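Local atomic coordinates of botulinum neurotoxin type G (Clostridium botulinum, PDB entry 3MPP), a protein that adheres to the nerve-cell surface through its receptor-binding domain and delivers a protease light chain into the host cytosol. Residues M24-V30 / N47-H53; I93-N99 / N177-D183; L376-F382 / Y393-I399; A258-E262 / Q334-A338. The protein carries 4 engineered substitutions. All coordinates share one frame; numbering follows the deposited sequence. Where two conformers were deposited one is given.

Overall arrangement
The four contacts fall into two pairs, one in each half of the receptor-binding domain. Contacts 1 and 2 belong to N-RBD, where strands 23-26, 50-53, 181-187 and 90-98 lie side by side, in that order, in one antiparallel sheet; their centres are about 14 Å apart, and the A52 N to I182 O pair (2.9 Å) joins them. Contacts 3 and 4 belong to C-RBD, about 10 Å apart between centres and joined through F397, which meets both G261 and L335. Along the chain the order is 1, 2, 4, 3. Centres of different pairs are about 50 to 57 Å apart, in two separate folds: a lectin-like sandwich and a beta-trefoil carrying the inferred ganglioside-binding motif.

Contact 1. Residues M24-V30 / N47-H53; sequences MNVGSDV and NSNITAH
The imidazole of H53 meets CB of N25 at its edge, 4.2 Å from NE2, while T51 CG2 of the ring's own strand lies over one face toward the rim. H53 is poorly ordered and N25 has a second conformer, so this touch is doubtful. N25 and T51 form a hydrogen-bonded pair, with N25 N to T51 O at 3.0 Å and T51 N to N25 O at 2.8 Å. Strand 23-26 is an outermost strand of the seven-stranded antiparallel sheet in the lectin-like jelly-roll of N-RBD, and 50-53 is its neighbour. On the face of M24, V26, I50 and A52, M24 SD reaches A52 CB at 3.9 Å, its chain bent at chi2 (-63°) but poorly ordered, hence less certain. Past the strand end, G27 N binds N49 O at 2.8 Å. The loops beyond are joined by D29 N to N47 O (2.8 Å) and by the S48 hydroxyl, whose OG donates to D29 O at 2.7 Å from above the carbonyl plane. A water bridges S28 N and N47 OD1.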
loop_
_atom_site.group_PDB
_atom_site.type_symbol
_atom_site.label_atom_id
_atom_site.label_comp_id
_atom_site.label_asym_id
_atom_site.label_seq_id
_atom_site.Cartn_x
_atom_site.Cartn_y
_atom_site.Cartn_z
ATOM N N MET A 24 17.288 -8.070 20.655
ATOM C CA MET A 24 16.060 -8.618 20.079
ATOM C C MET A 24 15.877 -10.114 20.320
ATOM O O MET A 24 16.766 -10.913 20.042
ATOM C CB MET A 24 16.023 -8.362 18.564
ATOM C CG MET A 24 16.298 -6.925 18.159
ATOM S SD MET A 24 15.040 -5.818 18.804
ATOM C CE MET A 24 15.941 -4.271 18.820
ATOM N N ASN A 25 14.715 -10.494 20.836
ATOM C CA ASN A 25 14.346 -11.904 20.956
ATOM C C ASN A 25 13.194 -12.202 19.993
ATOM O O ASN A 25 12.161 -11.526 20.030
ATOM C CB ASN A 25 13.949 -12.236 22.394
ATOM C CG ASN A 25 14.050 -13.721 22.707
ATOM O OD1 ASN A 25 13.715 -14.570 21.881
ATOM N ND2 ASN A 25 14.516 -14.040 23.912
ATOM N N VAL A 26 13.373 -13.203 19.131
ATOM C CA VAL A 26 12.401 -13.505 18.076
ATOM C C VAL A 26 11.894 -14.939 18.146
ATOM O O VAL A 26 12.682 -15.889 18.106
ATOM C CB VAL A 26 13.011 -13.292 16.677
ATOM C CG1 VAL A 26 11.971 -13.531 15.597
ATOM C CG2 VAL A 26 13.608 -11.891 16.550
ATOM N N GLY A 27 10.575 -15.089 18.241
ATOM C CA GLY A 27 9.962 -16.401 18.285
ATOM C C GLY A 27 10.150 -17.129 16.975
ATOM O O GLY A 27 10.578 -16.539 15.988
ATOM N N SER A 28 9.798 -18.408 16.960
ATOM C CA SER A 28 9.980 -19.239 15.775
ATOM C C SER A 28 8.858 -19.093 14.740
ATOM O O SER A 28 8.990 -19.592 13.624
ATOM C CB SER A 28 10.092 -20.704 16.190
ATOM O OG SER A 28 8.913 -21.131 16.851
ATOM N N ASP A 29 7.762 -18.424 15.110
ATOM C CA ASP A 29 6.602 -18.295 14.218
ATOM C C ASP A 29 6.458 -16.873 13.656
ATOM O O ASP A 29 5.347 -16.413 13.382
ATOM C CB ASP A 29 5.310 -18.742 14.930
ATOM C CG ASP A 29 4.110 -18.873 13.977
ATOM O OD1 ASP A 29 4.279 -19.340 12.829
ATOM O OD2 ASP A 29 2.988 -18.511 14.394
ATOM N N VAL A 30 7.584 -16.186 13.478
ATOM C CA VAL A 30 7.590 -14.881 12.818
ATOM C C VAL A 30 8.145 -15.027 11.401
ATOM O O VAL A 30 9.125 -15.728 11.180
ATOM C CB VAL A 30 8.432 -13.835 13.583
ATOM C CG1 VAL A 30 8.445 -12.504 12.830
ATOM C CG2 VAL A 30 7.897 -13.635 15.005
ATOM N N ASN A 47 4.178 -18.222 19.754
ATOM C CA ASN A 47 5.528 -18.319 19.195
ATOM C C ASN A 47 5.810 -17.325 18.089
ATOM O O ASN A 47 6.925 -17.259 17.547
ATOM C CB ASN A 47 5.832 -19.745 18.771
ATOM C CG ASN A 47 6.120 -20.634 19.969
ATOM O OD1 ASN A 47 7.041 -20.358 20.744
ATOM N ND2 ASN A 47 5.317 -21.677 20.149
ATOM N N SER A 48 4.795 -16.534 17.770
ATOM C CA SER A 48 4.945 -15.484 16.777
ATOM C C SER A 48 5.115 -14.174 17.527
ATOM O O SER A 48 4.153 -13.430 17.736
ATOM C CB SER A 48 3.710 -15.401 15.872
ATOM O OG SER A 48 3.982 -14.539 14.768
ATOM N N ASN A 49 6.332 -13.903 17.969
ATOM C CA ASN A 49 6.555 -12.726 18.791
ATOM C C ASN A 49 7.961 -12.169 18.631
ATOM O O ASN A 49 8.885 -12.881 18.240
ATOM C CB ASN A 49 6.294 -13.048 20.256
ATOM C CG ASN A 49 7.405 -13.886 20.865
ATOM O OD1 ASN A 49 7.473 -15.095 20.653
ATOM N ND2 ASN A 49 8.295 -13.237 21.608
ATOM N N ILE A 50 8.099 -10.883 18.928
ATOM C CA ILE A 50 9.392 -10.220 18.986
ATOM C C ILE A 50 9.390 -9.386 20.240
ATOM O O ILE A 50 8.415 -8.681 20.520
ATOM C CB ILE A 50 9.596 -9.258 17.810
ATOM C CG1 ILE A 50 9.570 -10.012 16.478
ATOM C CG2 ILE A 50 10.908 -8.469 17.969
ATOM C CD1 ILE A 50 9.595 -9.095 15.274
ATOM N N THR A 51 10.466 -9.475 21.009
ATOM C CA THR A 51 10.647 -8.588 22.145
ATOM C C THR A 51 11.876 -7.722 21.893
ATOM O O THR A 51 12.952 -8.227 21.572
ATOM C CB THR A 51 10.805 -9.367 23.470
ATOM O OG1 THR A 51 9.592 -10.071 23.765
ATOM C CG2 THR A 51 11.103 -8.416 24.613
ATOM N N ALA A 52 11.700 -6.411 21.992
ATOM C CA ALA A 52 12.839 -5.506 21.983
ATOM C C ALA A 52 13.250 -5.258 23.426
ATOM O O ALA A 52 12.500 -4.657 24.196
ATOM C CB ALA A 52 12.488 -4.202 21.294
ATOM N N HIS A 53 14.418 -5.767 23.802
ATOM C CA HIS A 53 14.949 -5.554 25.145
ATOM C C HIS A 53 15.865 -4.339 25.125
ATOM O O HIS A 53 16.941 -4.370 24.524
ATOM C CB HIS A 53 15.719 -6.780 25.644
ATOM C CG HIS A 53 14.859 -7.977 25.917
ATOM N ND1 HIS A 53 14.284 -8.218 27.147
ATOM C CD2 HIS A 53 14.494 -9.013 25.123
ATOM C CE1 HIS A 53 13.595 -9.344 27.099
ATOM N NE2 HIS A 53 13.707 -9.847 25.882
HETATM O O HOH W 1 9.475 -19.415 19.729
#

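Contact 2. Residues I93-N99 / N177-D183; sequences IISCIKN and NSSNDID
S95 and D183 form the beta bridge of this contact, an antiparallel hydrogen-bonded pair: S95 N donates to D183 O at 3.1 Å, and D183 N returns a bond to S95 O at 3.0 Å. Two CA-H...O contacts flank the pair, from I94 CA to D183 O and from I182 CA to S95 O. Beyond it the strands diverge, their short axes standing at 130°, and side-chain donors take over from the backbone. N177 ND2 reaches K98 O at 3.0 Å, approaching from above the carbonyl plane. S179 OG, set opposite its own backbone N (chi1 -176°), makes a weak bond to I97 O at 3.5 Å and accepts from D181 N at 3.3 Å, closing an ST turn just before strand 181-187. That strand and 90-98 are inner neighbours in the seven-stranded sheet of the lectin-like N-RBD, and 90-98 carries a classic beta bulge at I93 and I94, both facing V105. Apolar contacts gather on the side of I182: its CG2 meets CG2 of I94 at 3.8 Å as the two branched chains cross obliquely, and its CG1 lies 4.1 Å from C96 SG. The same sulfur touches S179 CB, while W103 packs against C96 from the next strand. The D183 carboxylate turns to T51, tying in strand 50-53. At the exposed end, the extended K98 chain runs past S178, CD near its carbonyl oxygen.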
loop_
_atom_site.group_PDB
_atom_site.type_symbol
_atom_site.label_atom_id
_atom_site.label_comp_id
_atom_site.label_asym_id
_atom_site.label_seq_id
_atom_site.Cartn_x
_atom_site.Cartn_y
_atom_site.Cartn_z
ATOM N N ILE A 93 -1.320 -5.498 19.488
ATOM C CA ILE A 93 -0.278 -5.925 18.564
ATOM C C ILE A 93 1.099 -5.472 19.037
ATOM O O ILE A 93 2.087 -6.160 18.812
ATOM C CB ILE A 93 -0.516 -5.429 17.123
ATOM C CG1 ILE A 93 -0.638 -3.914 17.071
ATOM C CG2 ILE A 93 -1.768 -6.085 16.524
ATOM C CD1 ILE A 93 -0.547 -3.363 15.643
ATOM N N ILE A 94 1.154 -4.310 19.686
ATOM C CA ILE A 94 2.406 -3.783 20.218
ATOM C C ILE A 94 2.147 -3.186 21.597
ATOM O O ILE A 94 1.186 -2.438 21.782
ATOM C CB ILE A 94 3.003 -2.682 19.318
ATOM C CG1 ILE A 94 3.077 -3.136 17.854
ATOM C CG2 ILE A 94 4.391 -2.287 19.816
ATOM C CD1 ILE A 94 3.378 -2.002 16.873
ATOM N N SER A 95 2.992 -3.514 22.568
ATOM C CA SER A 95 2.790 -2.991 23.910
ATOM C C SER A 95 4.091 -2.751 24.656
ATOM O O SER A 95 5.104 -3.410 24.407
ATOM C CB SER A 95 1.909 -3.931 24.726
ATOM O OG SER A 95 2.651 -5.054 25.167
ATOM N N CYS A 96 4.033 -1.795 25.577
ATOM C CA CYS A 96 5.132 -1.460 26.462
ATOM C C CYS A 96 4.507 -1.207 27.830
ATOM O O CYS A 96 4.149 -0.077 28.168
ATOM C CB CYS A 96 5.839 -0.208 25.956
ATOM S SG CYS A 96 7.393 0.181 26.773
ATOM N N ILE A 97 4.382 -2.275 28.610
ATOM C CA ILE A 97 3.531 -2.279 29.792
ATOM C C ILE A 97 4.282 -2.870 30.972
ATOM O O ILE A 97 5.086 -3.786 30.814
ATOM C CB ILE A 97 2.275 -3.144 29.559
ATOM C CG1 ILE A 97 1.424 -2.587 28.405
ATOM C CG2 ILE A 97 1.468 -3.302 30.858
ATOM C CD1 ILE A 97 0.541 -1.423 28.789
ATOM N N LYS A 98 4.008 -2.342 32.156
ATOM C CA LYS A 98 4.624 -2.834 33.374
ATOM C C LYS A 98 3.669 -2.578 34.525
ATOM O O LYS A 98 3.182 -1.460 34.691
ATOM C CB LYS A 98 5.947 -2.113 33.604
ATOM C CG LYS A 98 6.630 -2.436 34.910
ATOM C CD LYS A 98 7.837 -1.539 35.072
ATOM C CE LYS A 98 8.414 -1.623 36.461
ATOM N NZ LYS A 98 9.245 -0.421 36.735
ATOM N N ASN A 99 3.399 -3.616 35.311
ATOM C CA ASN A 99 2.411 -3.523 36.377
ATOM C C ASN A 99 1.087 -2.966 35.846
ATOM O O ASN A 99 0.457 -2.106 36.479
ATOM C CB ASN A 99 2.931 -2.649 37.521
ATOM C CG ASN A 99 4.260 -3.135 38.073
ATOM O OD1 ASN A 99 4.357 -4.236 38.616
ATOM N ND2 ASN A 99 5.290 -2.302 37.952
ATOM N N ASN A 177 3.556 4.058 33.750
ATOM C CA ASN A 177 4.811 3.312 33.837
ATOM C C ASN A 177 5.544 3.183 32.502
ATOM O O ASN A 177 4.923 3.165 31.432
ATOM C CB ASN A 177 4.566 1.919 34.426
ATOM C CG ASN A 177 4.373 1.945 35.934
ATOM O OD1 ASN A 177 4.433 3.003 36.565
ATOM N ND2 ASN A 177 4.133 0.774 36.518
ATOM N N SER A 178 6.870 3.098 32.576
ATOM C CA SER A 178 7.691 2.851 31.395
ATOM C C SER A 178 8.348 1.481 31.512
ATOM O O SER A 178 8.884 1.131 32.562
ATOM C CB SER A 178 8.763 3.931 31.246
ATOM O OG SER A 178 9.737 3.820 32.268
ATOM N N SER A 179 8.302 0.704 30.435
ATOM C CA SER A 179 8.887 -0.633 30.446
ATOM C C SER A 179 10.150 -0.720 29.588
ATOM O O SER A 179 10.307 0.017 28.613
ATOM C CB SER A 179 7.860 -1.668 29.986
ATOM O OG SER A 179 8.382 -2.982 30.083
ATOM N N ASN A 180 11.049 -1.624 29.969
ATOM C CA ASN A 180 12.268 -1.876 29.208
ATOM C C ASN A 180 12.003 -2.750 27.988
ATOM O O ASN A 180 12.812 -2.800 27.060
ATOM C CB ASN A 180 13.321 -2.549 30.091
ATOM C CG ASN A 180 13.804 -1.653 31.210
ATOM O OD1 ASN A 180 14.095 -0.475 30.998
ATOM N ND2 ASN A 180 13.900 -2.210 32.412
ATOM N N ASP A 181 10.872 -3.446 27.997
ATOM C CA ASP A 181 10.528 -4.337 26.894
ATOM C C ASP A 181 9.406 -3.797 26.023
ATOM O O ASP A 181 8.414 -3.258 26.523
ATOM C CB ASP A 181 10.126 -5.712 27.426
ATOM C CG ASP A 181 11.307 -6.512 27.924
ATOM O OD1 ASP A 181 12.455 -6.091 27.672
ATOM O OD2 ASP A 181 11.085 -7.561 28.562
ATOM N N ILE A 182 9.571 -3.942 24.713
ATOM C CA ILE A 182 8.464 -3.735 23.795
ATOM C C ILE A 182 8.133 -5.075 23.166
ATOM O O ILE A 182 8.982 -5.690 22.517
ATOM C CB ILE A 182 8.798 -2.707 22.706
ATOM C CG1 ILE A 182 9.075 -1.343 23.351
ATOM C CG2 ILE A 182 7.651 -2.631 21.674
ATOM C CD1 ILE A 182 9.552 -0.280 22.393
ATOM N N ASP A 183 6.903 -5.539 23.375
ATOM C CA ASP A 183 6.474 -6.820 22.830
ATOM C C ASP A 183 5.644 -6.640 21.572
ATOM O O ASP A 183 4.614 -5.963 21.586
ATOM C CB ASP A 183 5.648 -7.602 23.839
ATOM C CG ASP A 183 6.494 -8.231 24.931
ATOM O OD1 ASP A 183 7.738 -8.099 24.886
ATOM O OD2 ASP A 183 5.903 -8.857 25.836
#

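Contact 3. Residues L376-F382 / Y393-I399; sequences LFGIGKF and YDNYFCI
G380 O takes a 2.8 Å hydrogen bond from Y396 N in the carbonyl plane and is approached by N395 CA as well, at 3.2 Å. G380 N answers with 2.9 Å to Y396 O, and equivalent pairs join G378 with C398 and F382 with D394, an unbroken antiparallel ladder. The glycines add no side chains to the face of C398 and Y396, and C398 SG, placed by chi1 (71°) between its own backbone N and carbonyl carbon, lies 3.5 Å from G380 N. F382 fills the end of this face: its ring edge meets C398 CB at 3.6 Å from CE1, and it meets the Y396 ring obliquely, planes at 81°. These strands form a beta hairpin of the beta-trefoil C-RBD, and the second runs directly into the inferred ganglioside-binding motif at S400-Y403; Y403 OH is hydrogen-bonded to I379 N, and the W402 side chain lies about 8 Å from G380. On the other face F377 and F397 also meet obliquely, planes at 89°, CD2 of F377 being 3.7 Å from CZ of F397, and I399 CD1 comes to the edge of the F377 ring. W420 packs against F397. Toward the exposed end K381 and N395 lie side by side, NZ donating to a lone pair of N395 OD1 at 3.2 Å, though the bent lysine end is modelled in an unusual, doubtful conformation.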
loop_
_atom_site.group_PDB
_atom_site.type_symbol
_atom_site.label_atom_id
_atom_site.label_comp_id
_atom_site.label_asym_id
_atom_site.label_seq_id
_atom_site.Cartn_x
_atom_site.Cartn_y
_atom_site.Cartn_z
ATOM N N LEU A 376 1.100 9.138 -22.893
ATOM C CA LEU A 376 0.974 8.251 -21.740
ATOM C C LEU A 376 -0.247 7.347 -21.924
ATOM O O LEU A 376 -1.215 7.731 -22.606
ATOM C CB LEU A 376 0.824 9.083 -20.449
ATOM C CG LEU A 376 1.991 10.016 -20.093
ATOM C CD1 LEU A 376 1.732 10.748 -18.722
ATOM C CD2 LEU A 376 3.271 9.211 -20.056
ATOM N N PHE A 377 -0.200 6.144 -21.349
ATOM C CA PHE A 377 -1.375 5.272 -21.304
ATOM C C PHE A 377 -2.456 5.907 -20.440
ATOM O O PHE A 377 -2.176 6.499 -19.386
ATOM C CB PHE A 377 -1.041 3.905 -20.685
ATOM C CG PHE A 377 -0.293 2.971 -21.595
ATOM C CD1 PHE A 377 0.469 3.447 -22.665
ATOM C CD2 PHE A 377 -0.304 1.602 -21.341
ATOM C CE1 PHE A 377 1.154 2.569 -23.497
ATOM C CE2 PHE A 377 0.389 0.721 -22.167
ATOM C CZ PHE A 377 1.113 1.199 -23.243
ATOM N N GLY A 378 -3.702 5.736 -20.860
ATOM C CA GLY A 378 -4.838 6.281 -20.144
ATOM C C GLY A 378 -6.108 5.621 -20.631
ATOM O O GLY A 378 -6.087 4.493 -21.165
ATOM N N ILE A 379 -7.213 6.321 -20.449
ATOM C CA ILE A 379 -8.515 5.852 -20.899
ATOM C C ILE A 379 -9.156 7.015 -21.640
ATOM O O ILE A 379 -9.220 8.144 -21.115
ATOM C CB ILE A 379 -9.392 5.405 -19.718
ATOM C CG1 ILE A 379 -8.711 4.268 -18.953
ATOM C CG2 ILE A 379 -10.777 4.929 -20.200
ATOM C CD1 ILE A 379 -9.467 3.826 -17.691
ATOM N N GLY A 380 -9.586 6.766 -22.873
ATOM C CA GLY A 380 -10.112 7.843 -23.689
ATOM C C GLY A 380 -11.438 7.513 -24.339
ATOM O O GLY A 380 -11.781 6.351 -24.520
ATOM N N LYS A 381 -12.185 8.549 -24.702
ATOM C CA LYS A 381 -13.474 8.385 -25.368
ATOM C C LYS A 381 -13.260 8.315 -26.869
ATOM O O LYS A 381 -12.658 9.211 -27.431
ATOM C CB LYS A 381 -14.377 9.582 -25.064
ATOM C CG LYS A 381 -15.156 9.482 -23.780
ATOM C CD LYS A 381 -15.856 10.799 -23.468
ATOM C CE LYS A 381 -17.200 10.547 -22.818
ATOM N NZ LYS A 381 -17.211 9.237 -22.102
ATOM N N PHE A 382 -13.753 7.258 -27.511
ATOM C CA PHE A 382 -13.601 7.080 -28.952
ATOM C C PHE A 382 -14.971 6.775 -29.579
ATOM O O PHE A 382 -15.921 6.447 -28.866
ATOM C CB PHE A 382 -12.639 5.920 -29.277
ATOM C CG PHE A 382 -11.192 6.174 -28.883
ATOM C CD1 PHE A 382 -10.769 6.017 -27.561
ATOM C CD2 PHE A 382 -10.262 6.545 -29.838
ATOM C CE1 PHE A 382 -9.434 6.244 -27.206
ATOM C CE2 PHE A 382 -8.926 6.780 -29.504
ATOM C CZ PHE A 382 -8.511 6.626 -28.172
ATOM N N TYR A 393 -20.308 5.855 -28.837
ATOM C CA TYR A 393 -18.945 6.004 -28.330
ATOM C C TYR A 393 -18.675 5.189 -27.057
ATOM O O TYR A 393 -19.597 4.870 -26.292
ATOM C CB TYR A 393 -18.623 7.479 -28.081
ATOM C CG TYR A 393 -19.140 8.005 -26.766
ATOM C CD1 TYR A 393 -18.402 7.851 -25.600
ATOM C CD2 TYR A 393 -20.362 8.663 -26.688
ATOM C CE1 TYR A 393 -18.866 8.328 -24.391
ATOM C CE2 TYR A 393 -20.837 9.148 -25.479
ATOM C CZ TYR A 393 -20.082 8.979 -24.333
ATOM O OH TYR A 393 -20.537 9.455 -23.125
ATOM N N ASP A 394 -17.404 4.867 -26.828
ATOM C CA ASP A 394 -17.016 4.080 -25.655
ATOM C C ASP A 394 -15.645 4.503 -25.142
ATOM O O ASP A 394 -14.910 5.223 -25.824
ATOM C CB ASP A 394 -16.982 2.590 -25.990
ATOM C CG ASP A 394 -18.355 2.029 -26.296
ATOM O OD1 ASP A 394 -18.819 2.183 -27.447
ATOM O OD2 ASP A 394 -18.966 1.429 -25.388
ATOM N N ASN A 395 -15.317 4.060 -23.935
ATOM C CA ASN A 395 -14.051 4.410 -23.307
ATOM C C ASN A 395 -13.062 3.267 -23.497
ATOM O O ASN A 395 -13.383 2.123 -23.202
ATOM C CB ASN A 395 -14.267 4.726 -21.817
ATOM C CG ASN A 395 -15.084 5.986 -21.613
ATOM O OD1 ASN A 395 -15.044 6.886 -22.453
ATOM N ND2 ASN A 395 -15.825 6.062 -20.514
ATOM N N TYR A 396 -11.871 3.582 -24.002
ATOM C CA TYR A 396 -10.889 2.558 -24.357
ATOM C C TYR A 396 -9.542 2.807 -23.694
ATOM O O TYR A 396 -9.148 3.958 -23.498
ATOM C CB TYR A 396 -10.671 2.520 -25.872
ATOM C CG TYR A 396 -11.840 1.959 -26.635
ATOM C CD1 TYR A 396 -11.955 0.593 -26.860
ATOM C CD2 TYR A 396 -12.835 2.793 -27.128
ATOM C CE1 TYR A 396 -13.025 0.069 -27.562
ATOM C CE2 TYR A 396 -13.909 2.278 -27.839
ATOM C CZ TYR A 396 -13.998 0.915 -28.045
ATOM O OH TYR A 396 -15.062 0.394 -28.740
ATOM N N PHE A 397 -8.868 1.711 -23.345
ATOM C CA PHE A 397 -7.451 1.689 -22.975
ATOM C C PHE A 397 -6.696 2.304 -24.152
ATOM O O PHE A 397 -6.742 1.774 -25.257
ATOM C CB PHE A 397 -7.059 0.212 -22.788
ATOM C CG PHE A 397 -5.703 -0.029 -22.133
ATOM C CD1 PHE A 397 -5.166 0.858 -21.205
ATOM C CD2 PHE A 397 -5.003 -1.211 -22.416
ATOM C CE1 PHE A 397 -3.924 0.591 -20.593
ATOM C CE2 PHE A 397 -3.775 -1.486 -21.812
ATOM C CZ PHE A 397 -3.241 -0.589 -20.892
ATOM N N CYS A 398 -6.023 3.435 -23.936
ATOM C CA CYS A 398 -5.422 4.156 -25.048
ATOM C C CYS A 398 -4.086 4.758 -24.643
ATOM O O CYS A 398 -3.694 4.694 -23.481
ATOM C CB CYS A 398 -6.355 5.292 -25.516
ATOM S SG CYS A 398 -6.450 6.664 -24.339
ATOM N N ILE A 399 -3.391 5.332 -25.618
ATOM C CA ILE A 399 -2.248 6.197 -25.348
ATOM C C ILE A 399 -2.611 7.583 -25.874
ATOM O O ILE A 399 -3.216 7.689 -26.950
ATOM C CB ILE A 399 -0.945 5.647 -25.994
ATOM C CG1 ILE A 399 0.261 6.530 -25.634
ATOM C CG2 ILE A 399 -1.093 5.502 -27.504
ATOM C CD1 ILE A 399 1.627 5.871 -25.904
#

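Contact 4. Residues A258-E262 / Q334-A338; sequences ASMGE and QLFLA
A G1 beta bulge, S259 and M260 facing F255, lies at the start of strand 260-270, where it meets strand 332-339. One direct bond crosses: L337 N donates to S259 O at 2.9 Å, almost straight at N-H but from above the carbonyl plane. Two waters extend it. One lies 2.7 Å from S259 OG and donates to L337 O at 2.8 Å; the other accepts from G261 N at 2.8 Å and donates to L335 O at 2.7 Å. The extended M260 chain lays SD and CE over the flat of the Q334 amide, SD being 3.4 Å from NE2, with Y396 also packed against both residues. L337 turns CD1 to the G261 backbone, 3.5 Å from its N, and S259 CB meets the F336 ring at CE1 (3.7 Å), a ring that also stacks on F346. F397 of strand 394-400 bonds through its backbone to both G261 and L335, so three strands meet here in the beta-trefoil fold of C-RBD.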
loop_
_atom_site.group_PDB
_atom_site.type_symbol
_atom_site.label_atom_id
_atom_site.label_comp_id
_atom_site.label_asym_id
_atom_site.label_seq_id
_atom_site.Cartn_x
_atom_site.Cartn_y
_atom_site.Cartn_z
ATOM N N ALA A 258 -12.277 -6.154 -31.518
ATOM C CA ALA A 258 -11.490 -4.977 -31.880
ATOM C C ALA A 258 -9.995 -5.037 -31.540
ATOM O O ALA A 258 -9.239 -4.129 -31.900
ATOM C CB ALA A 258 -12.117 -3.725 -31.257
ATOM N N SER A 259 -9.578 -6.083 -30.844
ATOM C CA SER A 259 -8.191 -6.184 -30.379
ATOM C C SER A 259 -7.860 -5.019 -29.439
ATOM O O SER A 259 -6.780 -4.441 -29.540
ATOM C CB SER A 259 -7.219 -6.162 -31.569
ATOM O OG SER A 259 -7.391 -7.278 -32.449
ATOM N N MET A 260 -8.798 -4.652 -28.561
ATOM C CA MET A 260 -8.602 -3.512 -27.661
ATOM C C MET A 260 -9.032 -3.807 -26.237
ATOM O O MET A 260 -9.660 -4.832 -25.970
ATOM C CB MET A 260 -9.390 -2.294 -28.152
ATOM C CG MET A 260 -8.952 -1.781 -29.511
ATOM S SD MET A 260 -10.096 -0.555 -30.171
ATOM C CE MET A 260 -9.344 -0.285 -31.773
ATOM N N GLY A 261 -8.703 -2.883 -25.332
ATOM C CA GLY A 261 -9.233 -2.906 -23.980
ATOM C C GLY A 261 -10.349 -1.892 -23.860
ATOM O O GLY A 261 -10.158 -0.717 -24.184
ATOM N N GLU A 262 -11.525 -2.341 -23.419
ATOM C CA GLU A 262 -12.643 -1.439 -23.174
ATOM C C GLU A 262 -12.881 -1.433 -21.668
ATOM O O GLU A 262 -12.462 -2.360 -20.977
ATOM C CB GLU A 262 -13.901 -1.944 -23.894
ATOM C CG GLU A 262 -14.170 -3.432 -23.618
ATOM C CD GLU A 262 -15.432 -3.976 -24.286
ATOM O OE1 GLU A 262 -16.016 -3.287 -25.161
ATOM O OE2 GLU A 262 -15.835 -5.105 -23.929
ATOM N N GLN A 334 -6.223 4.131 -29.658
ATOM C CA GLN A 334 -6.519 2.919 -28.906
ATOM C C GLN A 334 -5.288 2.035 -28.904
ATOM O O GLN A 334 -4.608 1.916 -29.927
ATOM C CB GLN A 334 -7.713 2.197 -29.541
ATOM C CG GLN A 334 -9.036 2.888 -29.235
ATOM C CD GLN A 334 -9.962 2.962 -30.438
ATOM O OE1 GLN A 334 -9.536 3.269 -31.543
ATOM N NE2 GLN A 334 -11.236 2.690 -30.216
ATOM N N LEU A 335 -4.971 1.445 -27.753
ATOM C CA LEU A 335 -3.860 0.489 -27.688
ATOM C C LEU A 335 -4.278 -0.798 -28.377
ATOM O O LEU A 335 -5.446 -1.189 -28.311
ATOM C CB LEU A 335 -3.453 0.205 -26.226
ATOM C CG LEU A 335 -2.793 1.408 -25.543
ATOM C CD1 LEU A 335 -2.519 1.155 -24.055
ATOM C CD2 LEU A 335 -1.492 1.755 -26.289
ATOM N N PHE A 336 -3.313 -1.446 -29.033
ATOM C CA PHE A 336 -3.532 -2.652 -29.830
ATOM C C PHE A 336 -3.096 -3.858 -29.006
ATOM O O PHE A 336 -1.916 -4.007 -28.706
ATOM C CB PHE A 336 -2.698 -2.537 -31.117
ATOM C CG PHE A 336 -2.767 -3.751 -32.043
ATOM C CD1 PHE A 336 -3.988 -4.334 -32.391
ATOM C CD2 PHE A 336 -1.603 -4.262 -32.612
ATOM C CE1 PHE A 336 -4.037 -5.436 -33.259
ATOM C CE2 PHE A 336 -1.641 -5.362 -33.491
ATOM C CZ PHE A 336 -2.854 -5.946 -33.815
ATOM N N LEU A 337 -4.045 -4.699 -28.595
ATOM C CA LEU A 337 -3.702 -5.841 -27.746
ATOM C C LEU A 337 -3.670 -7.032 -28.687
ATOM O O LEU A 337 -4.715 -7.416 -29.223
ATOM C CB LEU A 337 -4.738 -6.036 -26.611
ATOM C CG LEU A 337 -5.085 -4.786 -25.793
ATOM C CD1 LEU A 337 -6.084 -5.078 -24.644
ATOM C CD2 LEU A 337 -3.814 -4.121 -25.262
ATOM N N ALA A 338 -2.476 -7.581 -28.930
ATOM C CA ALA A 338 -2.290 -8.553 -30.026
ATOM C C ALA A 338 -1.244 -9.645 -29.756
ATOM O O ALA A 338 -0.367 -9.487 -28.901
ATOM C CB ALA A 338 -1.928 -7.802 -31.304
HETATM O O HOH W 2 -6.208 -9.126 -30.928
HETATM O O HOH W 3 -7.220 -0.701 -26.348
#